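Local coordinates for flagellar hook-associated protein (Burkholderia pseudomallei, PDB 4UT1) that probably serves as a structural subunit of the bacterial flagellum, at the junction that follows the hook, at residues Leu186-Ala191 with Val241-Tyr246. Sequence-based numbering, arbitrary orientation.
Sequences LNEQIA and VGNASY. With EDO (1,2-ethanediol), chain E.
N187 lies against the peptide carbonyl of G242, with its CB 3.3 Å from G242 O. G242 and N243 are the central residues of a type II' beta turn, V241 to A244. The turn closes a beta hairpin between strands 238-241 and 244-252 of an antiparallel sheet. It meets the side of the long helix 134-193 near that helix's C-terminal end, in a part predicted to be coiled coil. Backbone hydrogen bonds from V241 N to A244 O, 3.0 Å, and from A244 N to V241 O pair the ends of the turn. G242 takes the first central position, where the backbone has a positive phi of 58°, easily reached by glycine. Beyond the turn, S245 OG and O2 of an ethanediol, probably from the crystallisation liquor, share a hydrogen bond; the ethanediol is also hydrogen-bonded to T180 OG1 and N177 O.

Two amide donors join helix and turn, one from each side. N187 ND2 gives a hydrogen bond of 2.7 Å to G242 O. The acceptor lies almost in the N187 amide plane, while the donor is tilted 27° from the G242 carbonyl plane. The same ND2 also bonds to Y229 O, and N187 OD1 accepts from R207 NH1 on helix 201-215. Both ends of this buried amide are therefore satisfied, and its flip is fixed.

E188 and N243 run side by side at the exposed edge, their CB atoms 3.8 Å apart. E188 sends CG away from the backbone N (chi1 176°), then bends at chi2, which brings the carboxylate back beside N243. N243 ND2 donates a nearly straight hydrogen bond of 2.9 Å to E188 OE1, from above the carboxylate plane.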
loop_
_atom_site.group_PDB
_atom_site.type_symbol
_atom_site.label_atom_id
_atom_site.label_comp_id
_atom_site.label_asym_id
_atom_site.label_seq_id
_atom_site.Cartn_x
_atom_site.Cartn_y
_atom_site.Cartn_z
ATOM N N LEU A 186 23.069 -42.347 11.132
ATOM C CA LEU A 186 23.565 -43.247 10.102
ATOM C C LEU A 186 25.070 -43.123 9.898
ATOM O O LEU A 186 25.741 -44.129 9.665
ATOM C CB LEU A 186 22.814 -43.005 8.782
ATOM C CG LEU A 186 21.367 -43.503 8.840
ATOM C CD1 LEU A 186 20.532 -43.031 7.637
ATOM C CD2 LEU A 186 21.326 -45.024 8.936
ATOM N N ASN A 187 25.605 -41.902 9.984
ATOM C CA ASN A 187 27.051 -41.711 9.979
ATOM C C ASN A 187 27.729 -42.605 11.024
ATOM O O ASN A 187 28.707 -43.291 10.725
ATOM C CB ASN A 187 27.412 -40.238 10.233
ATOM C CG ASN A 187 27.225 -39.369 8.995
ATOM O OD1 ASN A 187 27.186 -39.873 7.870
ATOM N ND2 ASN A 187 27.124 -38.058 9.198
ATOM N N GLU A 188 27.186 -42.601 12.240
ATOM C CA GLU A 188 27.717 -43.403 13.344
ATOM C C GLU A 188 27.527 -44.900 13.107
ATOM O O GLU A 188 28.439 -45.697 13.348
ATOM C CB GLU A 188 27.052 -42.996 14.667
ATOM C CG GLU A 188 27.468 -43.839 15.880
ATOM C CD GLU A 188 28.880 -43.541 16.361
ATOM O OE1 GLU A 188 29.538 -42.651 15.783
ATOM O OE2 GLU A 188 29.329 -44.204 17.318
ATOM N N GLN A 189 26.344 -45.283 12.638
ATOM C CA GLN A 189 26.038 -46.692 12.385
ATOM C C GLN A 189 26.891 -47.266 11.256
ATOM O O GLN A 189 27.312 -48.423 11.305
ATOM C CB GLN A 189 24.553 -46.859 12.056
ATOM C CG GLN A 189 23.644 -46.617 13.250
ATOM C CD GLN A 189 22.183 -46.487 12.866
ATOM O OE1 GLN A 189 21.854 -46.139 11.732
ATOM N NE2 GLN A 189 21.295 -46.765 13.815
ATOM N N ILE A 190 27.133 -46.451 10.236
ATOM C CA ILE A 190 27.939 -46.867 9.098
ATOM C C ILE A 190 29.410 -47.010 9.494
ATOM O O ILE A 190 30.060 -47.999 9.144
ATOM C CB ILE A 190 27.790 -45.872 7.926
ATOM C CG1 ILE A 190 26.454 -46.113 7.211
ATOM C CG2 ILE A 190 28.939 -46.003 6.943
ATOM C CD1 ILE A 190 26.229 -45.224 6.015
ATOM N N ALA A 191 29.923 -46.030 10.235
ATOM C CA ALA A 191 31.315 -46.048 10.683
ATOM C C ALA A 191 31.572 -47.203 11.651
ATOM O O ALA A 191 32.673 -47.751 11.699
ATOM C CB ALA A 191 31.685 -44.718 11.336
ATOM N N VAL A 241 27.345 -32.876 11.184
ATOM C CA VAL A 241 28.794 -32.962 11.224
ATOM C C VAL A 241 29.139 -34.245 11.955
ATOM O O VAL A 241 28.948 -34.330 13.167
ATOM C CB VAL A 241 29.434 -31.767 11.943
ATOM C CG1 VAL A 241 30.928 -31.996 12.129
ATOM C CG2 VAL A 241 29.172 -30.479 11.182
ATOM N N GLY A 242 29.608 -35.240 11.209
ATOM C CA GLY A 242 29.866 -36.566 11.759
ATOM C C GLY A 242 28.621 -37.172 12.381
ATOM O O GLY A 242 27.589 -37.317 11.720
ATOM N N ASN A 243 28.698 -37.509 13.665
ATOM C CA ASN A 243 27.574 -38.157 14.338
ATOM C C ASN A 243 26.789 -37.196 15.212
ATOM O O ASN A 243 26.029 -37.618 16.080
ATOM C CB ASN A 243 28.065 -39.366 15.172
ATOM C CG ASN A 243 29.097 -38.978 16.229
ATOM O OD1 ASN A 243 29.229 -37.807 16.587
ATOM N ND2 ASN A 243 29.826 -39.971 16.738
ATOM N N ALA A 244 26.959 -35.893 14.961
ATOM C CA ALA A 244 26.158 -34.860 15.601
ATOM C C ALA A 244 25.285 -34.144 14.558
ATOM O O ALA A 244 25.664 -34.014 13.397
ATOM C CB ALA A 244 27.048 -33.853 16.324
ATOM N N SER A 245 24.110 -33.715 14.977
ATOM C CA SER A 245 23.266 -32.897 14.103
ATOM C C SER A 245 22.922 -31.562 14.764
ATOM O O SER A 245 23.009 -31.418 15.987
ATOM C CB SER A 245 21.993 -33.658 13.726
ATOM O OG SER A 245 21.083 -33.722 14.815
ATOM N N TYR A 246 22.542 -30.584 13.940
ATOM C CA TYR A 246 22.138 -29.273 14.423
ATOM C C TYR A 246 20.628 -29.097 14.270
ATOM O O TYR A 246 20.061 -29.455 13.242
ATOM C CB TYR A 246 22.857 -28.160 13.655
ATOM C CG TYR A 246 24.340 -28.004 13.918
ATOM C CD1 TYR A 246 25.247 -28.968 13.503
ATOM C CD2 TYR A 246 24.838 -26.864 14.546
ATOM C CE1 TYR A 246 26.600 -28.821 13.729
ATOM C CE2 TYR A 246 26.196 -26.707 14.775
ATOM C CZ TYR A 246 27.071 -27.688 14.359
ATOM O OH TYR A 246 28.423 -27.547 14.574
HETATM C C1 EDO E . 16.826 -32.642 15.816
HETATM O O1 EDO E . 16.296 -33.961 15.809
HETATM C C2 EDO E . 18.323 -32.641 15.541
HETATM O O2 EDO E . 18.610 -32.629 14.138
#